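Local coordinates for protein 4'-phospho-dehydrooxetanocin synthase (Bacillus megaterium, PDB 5UL3) that catalyses the oxidative ring contraction of dAMP to an oxetane aldehyde in oxetanocin A biosynthesis, using cobalamin, a [4Fe-4S] cluster and S-adenosylmethionine, at residues A[39-50]-A[62-73]. Residues are numbered along the deposited sequence; the frame is centred on the assembly and turned at random. Where two conformers were deposited one is given.
Sequences FKRSKEFDYKRI and YVIEDSSKIHVF
Phe45 directs the edge of its ring at the face of His71 in an offset T-shaped pair, planes 75° apart, with CZ 3.5 Å from His71 CD2. Its chi1 of -164°, CG anti to the backbone N, carries the ring across to 62-73, where CE1 also touches Glu65 CG. The same histidine is held from both nitrogens: NE2 donates almost straight to the anti lone pair of Glu65 OE2 at 2.7 Å, in the plane of the ring, while ND1 bonds Tyr102 OH. Val63 uses both branches: CG1 packs 3.5 Å from Tyr47 CB, and CG2 sits over one face of the Phe39 ring in a CH-pi contact. Phe39 in turn presents its edge to the face of Phe73, Phe39 CZ 3.4 Å from Phe73 CE1, in a second offset edge-to-face pair. On the opposite face of the sheet from Val63 and Ile50, Arg49 and Ile64 run side by side; chi1 of 67° lays the extended arginine chain alongside the isoleucine, whose CD1 lies over one face of the guanidinium, 3.4 Å from Arg49 NE. Arg49 NE and NH1 reach on to Tyr112 OH and Leu115 O. Ile64 O takes two amides, Lys48 N at 2.8 Å and the longer Arg49 N at 3.3 Å; with both residues facing Ile64 this is a classic beta bulge, and Ile64 N returns a bond to Arg49 O, making Arg49–Ile64 a hydrogen-bonded antiparallel pair. The contact joins the hairpin of strands 49-53 and 60-64 to the loop after helix 28-39, in a four-stranded antiparallel sheet consistent with the N-terminal domain of unknown function, away from the cobalamin and iron-sulfur sites; helix 7-21 packs on Phe73, helix 109-115 on Ile64, and strand 69-73 continues the sheet to strand 102-106.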
loop_
_atom_site.group_PDB
_atom_site.type_symbol
_atom_site.label_atom_id
_atom_site.label_comp_id
_atom_site.label_asym_id
_atom_site.label_seq_id
_atom_site.Cartn_x
_atom_site.Cartn_y
_atom_site.Cartn_z
ATOM N N PHE A 39 20.208 -9.296 -34.797
ATOM C CA PHE A 39 21.550 -9.007 -35.280
ATOM C C PHE A 39 22.215 -10.211 -35.931
ATOM O O PHE A 39 23.123 -10.034 -36.755
ATOM C CB PHE A 39 22.409 -8.451 -34.136
ATOM C CG PHE A 39 22.237 -6.970 -33.937
ATOM C CD1 PHE A 39 21.171 -6.473 -33.206
ATOM C CD2 PHE A 39 23.120 -6.070 -34.514
ATOM C CE1 PHE A 39 20.999 -5.108 -33.052
ATOM C CE2 PHE A 39 22.953 -4.712 -34.358
ATOM C CZ PHE A 39 21.891 -4.228 -33.620
ATOM N N LYS A 40 21.765 -11.420 -35.609
ATOM C CA LYS A 40 22.175 -12.615 -36.330
ATOM C C LYS A 40 21.417 -12.805 -37.641
ATOM O O LYS A 40 21.653 -13.802 -38.332
ATOM C CB LYS A 40 21.991 -13.847 -35.439
ATOM C CG LYS A 40 22.890 -13.858 -34.215
ATOM C CD LYS A 40 22.734 -15.147 -33.426
ATOM C CE LYS A 40 23.739 -15.210 -32.285
ATOM N NZ LYS A 40 23.638 -16.491 -31.526
ATOM N N ARG A 41 20.520 -11.881 -38.003
ATOM C CA ARG A 41 19.758 -11.995 -39.242
ATOM C C ARG A 41 20.566 -11.607 -40.474
ATOM O O ARG A 41 20.071 -11.767 -41.596
ATOM C CB ARG A 41 18.493 -11.135 -39.176
ATOM C CG ARG A 41 17.259 -11.853 -39.698
ATOM C CD ARG A 41 16.138 -10.905 -40.117
ATOM N NE ARG A 41 15.698 -10.001 -39.054
ATOM C CZ ARG A 41 14.982 -10.369 -37.993
ATOM N NH1 ARG A 41 14.635 -11.641 -37.822
ATOM N NH2 ARG A 41 14.622 -9.461 -37.092
ATOM N N SER A 42 21.781 -11.092 -40.293
ATOM C CA SER A 42 22.702 -10.822 -41.387
ATOM C C SER A 42 24.030 -11.493 -41.076
ATOM O O SER A 42 24.565 -11.333 -39.974
ATOM C CB SER A 42 22.918 -9.316 -41.595
ATOM O OG SER A 42 21.758 -8.686 -42.105
ATOM N N LYS A 43 24.553 -12.253 -42.042
ATOM C CA LYS A 43 25.942 -12.689 -41.968
ATOM C C LYS A 43 26.916 -11.533 -42.151
ATOM O O LYS A 43 28.124 -11.727 -41.978
ATOM C CB LYS A 43 26.219 -13.769 -43.016
ATOM C CG LYS A 43 25.698 -15.152 -42.655
ATOM C CD LYS A 43 26.530 -15.798 -41.554
ATOM C CE LYS A 43 26.081 -17.231 -41.298
ATOM N NZ LYS A 43 26.902 -17.909 -40.256
ATOM N N GLU A 44 26.418 -10.345 -42.495
ATOM C CA GLU A 44 27.217 -9.129 -42.652
ATOM C C GLU A 44 27.414 -8.393 -41.335
ATOM O O GLU A 44 27.410 -7.156 -41.298
ATOM C CB GLU A 44 26.563 -8.222 -43.687
ATOM C CG GLU A 44 26.546 -8.794 -45.092
ATOM C CD GLU A 44 25.686 -7.973 -46.026
ATOM O OE1 GLU A 44 24.484 -8.292 -46.162
ATOM O OE2 GLU A 44 26.207 -6.995 -46.603
ATOM N N PHE A 45 27.580 -9.146 -40.247
ATOM C CA PHE A 45 27.840 -8.613 -38.915
ATOM C C PHE A 45 28.012 -9.769 -37.938
ATOM O O PHE A 45 27.079 -10.554 -37.731
ATOM C CB PHE A 45 26.701 -7.699 -38.452
ATOM C CG PHE A 45 27.055 -6.828 -37.277
ATOM C CD1 PHE A 45 28.332 -6.850 -36.730
ATOM C CD2 PHE A 45 26.109 -5.985 -36.719
ATOM C CE1 PHE A 45 28.655 -6.050 -35.648
ATOM C CE2 PHE A 45 26.427 -5.181 -35.638
ATOM C CZ PHE A 45 27.701 -5.216 -35.102
ATOM N N ASP A 46 29.195 -9.892 -37.340
ATOM C CA ASP A 46 29.415 -10.836 -36.258
ATOM C C ASP A 46 29.900 -10.090 -35.022
ATOM O O ASP A 46 30.621 -9.091 -35.120
ATOM C CB ASP A 46 30.419 -11.929 -36.640
ATOM C CG ASP A 46 30.371 -13.120 -35.692
ATOM O OD1 ASP A 46 29.329 -13.815 -35.655
ATOM O OD2 ASP A 46 31.371 -13.355 -34.977
ATOM N N TYR A 47 29.487 -10.584 -33.855
ATOM C CA TYR A 47 29.755 -9.928 -32.586
ATOM C C TYR A 47 30.041 -10.988 -31.534
ATOM O O TYR A 47 29.697 -12.160 -31.697
ATOM C CB TYR A 47 28.572 -9.049 -32.151
ATOM C CG TYR A 47 27.304 -9.829 -31.865
ATOM C CD1 TYR A 47 27.059 -10.363 -30.604
ATOM C CD2 TYR A 47 26.355 -10.038 -32.859
ATOM C CE1 TYR A 47 25.905 -11.085 -30.344
ATOM C CE2 TYR A 47 25.195 -10.750 -32.605
ATOM C CZ TYR A 47 24.976 -11.274 -31.348
ATOM O OH TYR A 47 23.825 -11.991 -31.092
ATOM N N LYS A 48 30.654 -10.556 -30.433
ATOM C CA LYS A 48 31.005 -11.490 -29.368
ATOM C C LYS A 48 29.936 -11.572 -28.284
ATOM O O LYS A 48 29.573 -12.670 -27.854
ATOM C CB LYS A 48 32.354 -11.110 -28.751
ATOM C CG LYS A 48 33.546 -11.609 -29.560
ATOM C CD LYS A 48 34.834 -11.552 -28.752
ATOM C CE LYS A 48 35.930 -12.387 -29.407
ATOM N NZ LYS A 48 37.169 -12.408 -28.579
ATOM N N ARG A 49 29.424 -10.437 -27.817
ATOM C CA ARG A 49 28.363 -10.490 -26.821
ATOM C C ARG A 49 27.536 -9.216 -26.897
ATOM O O ARG A 49 27.938 -8.223 -27.509
ATOM C CB ARG A 49 28.921 -10.716 -25.406
ATOM C CG ARG A 49 29.747 -9.581 -24.839
ATOM C CD ARG A 49 30.279 -9.949 -23.454
ATOM N NE ARG A 49 30.465 -8.781 -22.592
ATOM C CZ ARG A 49 29.552 -8.320 -21.736
ATOM N NH1 ARG A 49 29.820 -7.252 -20.993
ATOM N NH2 ARG A 49 28.371 -8.920 -21.616
ATOM N N ILE A 50 26.340 -9.275 -26.307
ATOM C CA ILE A 50 25.458 -8.121 -26.248
ATOM C C ILE A 50 25.014 -7.921 -24.806
ATOM O O ILE A 50 25.053 -8.836 -23.982
ATOM C CB ILE A 50 24.221 -8.241 -27.165
ATOM C CG1 ILE A 50 23.331 -9.399 -26.728
ATOM C CG2 ILE A 50 24.628 -8.390 -28.622
ATOM C CD1 ILE A 50 21.883 -9.166 -27.061
ATOM N N TYR A 62 24.062 -2.618 -26.246
ATOM C CA TYR A 62 25.484 -2.630 -26.565
ATOM C C TYR A 62 25.785 -3.904 -27.340
ATOM O O TYR A 62 25.449 -5.002 -26.888
ATOM C CB TYR A 62 26.347 -2.567 -25.302
ATOM C CG TYR A 62 26.013 -1.388 -24.431
ATOM C CD1 TYR A 62 24.968 -1.449 -23.508
ATOM C CD2 TYR A 62 26.737 -0.208 -24.531
ATOM C CE1 TYR A 62 24.658 -0.337 -22.711
ATOM C CE2 TYR A 62 26.438 0.887 -23.743
ATOM C CZ TYR A 62 25.405 0.818 -22.838
ATOM O OH TYR A 62 25.126 1.929 -22.077
ATOM N N VAL A 63 26.396 -3.756 -28.503
ATOM C CA VAL A 63 26.886 -4.891 -29.274
ATOM C C VAL A 63 28.403 -4.840 -29.190
ATOM O O VAL A 63 29.027 -3.918 -29.722
ATOM C CB VAL A 63 26.405 -4.854 -30.731
ATOM C CG1 VAL A 63 26.754 -6.174 -31.429
ATOM C CG2 VAL A 63 24.906 -4.596 -30.779
ATOM N N ILE A 64 28.993 -5.795 -28.476
ATOM C CA ILE A 64 30.437 -5.836 -28.282
ATOM C C ILE A 64 31.016 -6.728 -29.377
ATOM O O ILE A 64 30.921 -7.954 -29.302
ATOM C CB ILE A 64 30.805 -6.346 -26.889
ATOM C CG1 ILE A 64 30.216 -5.423 -25.810
ATOM C CG2 ILE A 64 32.314 -6.436 -26.755
ATOM C CD1 ILE A 64 30.523 -5.875 -24.400
ATOM N N GLU A 65 31.610 -6.108 -30.404
ATOM C CA GLU A 65 32.310 -6.876 -31.435
ATOM C C GLU A 65 33.534 -7.538 -30.827
ATOM O O GLU A 65 33.624 -8.766 -30.785
ATOM C CB GLU A 65 32.716 -5.993 -32.609
ATOM C CG GLU A 65 31.661 -5.882 -33.686
ATOM C CD GLU A 65 32.237 -5.387 -34.997
ATOM O OE1 GLU A 65 33.238 -5.974 -35.461
ATOM O OE2 GLU A 65 31.698 -4.408 -35.556
ATOM N N ASP A 66 34.435 -6.726 -30.270
ATOM C CA ASP A 66 35.286 -7.111 -29.145
ATOM C C ASP A 66 35.448 -5.881 -28.247
ATOM O O ASP A 66 34.728 -4.887 -28.389
ATOM C CB ASP A 66 36.619 -7.712 -29.625
ATOM C CG ASP A 66 37.557 -6.689 -30.252
ATOM O OD1 ASP A 66 37.153 -5.537 -30.514
ATOM O OD2 ASP A 66 38.726 -7.056 -30.487
ATOM N N SER A 67 36.402 -5.932 -27.312
ATOM C CA SER A 67 36.594 -4.811 -26.396
ATOM C C SER A 67 37.072 -3.542 -27.097
ATOM O O SER A 67 36.995 -2.463 -26.499
ATOM C CB SER A 67 37.581 -5.187 -25.287
ATOM O OG SER A 67 38.915 -5.200 -25.761
ATOM N N SER A 68 37.549 -3.640 -28.340
ATOM C CA SER A 68 38.052 -2.490 -29.080
ATOM C C SER A 68 37.053 -1.942 -30.092
ATOM O O SER A 68 37.330 -0.913 -30.713
ATOM C CB SER A 68 39.355 -2.852 -29.803
ATOM O OG SER A 68 39.112 -3.752 -30.871
ATOM N N LYS A 69 35.914 -2.607 -30.277
ATOM C CA LYS A 69 34.829 -2.129 -31.131
ATOM C C LYS A 69 33.505 -2.423 -30.431
ATOM O O LYS A 69 33.084 -3.582 -30.374
ATOM C CB LYS A 69 34.882 -2.796 -32.506
ATOM C CG LYS A 69 34.116 -2.069 -33.591
ATOM C CD LYS A 69 34.469 -2.619 -34.968
ATOM C CE LYS A 69 33.758 -1.853 -36.073
ATOM N NZ LYS A 69 34.042 -2.437 -37.417
ATOM N N ILE A 70 32.856 -1.378 -29.912
ATOM C CA ILE A 70 31.604 -1.492 -29.160
ATOM C C ILE A 70 30.562 -0.588 -29.816
ATOM O O ILE A 70 30.746 0.634 -29.874
ATOM C CB ILE A 70 31.795 -1.103 -27.681
ATOM C CG1 ILE A 70 32.786 -2.044 -26.994
ATOM C CG2 ILE A 70 30.445 -1.055 -26.929
ATOM C CD1 ILE A 70 33.191 -1.579 -25.613
ATOM N N HIS A 71 29.470 -1.183 -30.302
ATOM C CA HIS A 71 28.359 -0.424 -30.871
ATOM C C HIS A 71 27.321 -0.157 -29.796
ATOM O O HIS A 71 27.042 -1.031 -28.977
ATOM C CB HIS A 71 27.685 -1.191 -32.005
ATOM C CG HIS A 71 28.618 -1.615 -33.094
ATOM N ND1 HIS A 71 28.835 -0.858 -34.224
ATOM C CD2 HIS A 71 29.377 -2.726 -33.229
ATOM C CE1 HIS A 71 29.700 -1.481 -35.005
ATOM N NE2 HIS A 71 30.042 -2.617 -34.425
ATOM N N VAL A 72 26.725 1.028 -29.829
ATOM C CA VAL A 72 25.708 1.408 -28.853
ATOM C C VAL A 72 24.496 1.941 -29.604
ATOM O O VAL A 72 24.615 2.898 -30.380
ATOM C CB VAL A 72 26.231 2.455 -27.853
ATOM C CG1 VAL A 72 25.222 2.643 -26.702
ATOM C CG2 VAL A 72 27.598 2.044 -27.306
ATOM N N PHE A 73 23.327 1.344 -29.343
ATOM C CA PHE A 73 22.054 1.723 -29.952
ATOM C C PHE A 73 21.106 2.245 -28.882
ATOM O O PHE A 73 20.861 1.554 -27.885
ATOM C CB PHE A 73 21.391 0.523 -30.634
ATOM C CG PHE A 73 22.183 -0.047 -31.785
ATOM C CD1 PHE A 73 23.118 -1.050 -31.573
ATOM C CD2 PHE A 73 21.969 0.402 -33.082
ATOM C CE1 PHE A 73 23.847 -1.583 -32.643
ATOM C CE2 PHE A 73 22.693 -0.121 -34.149
ATOM C CZ PHE A 73 23.626 -1.111 -33.926
#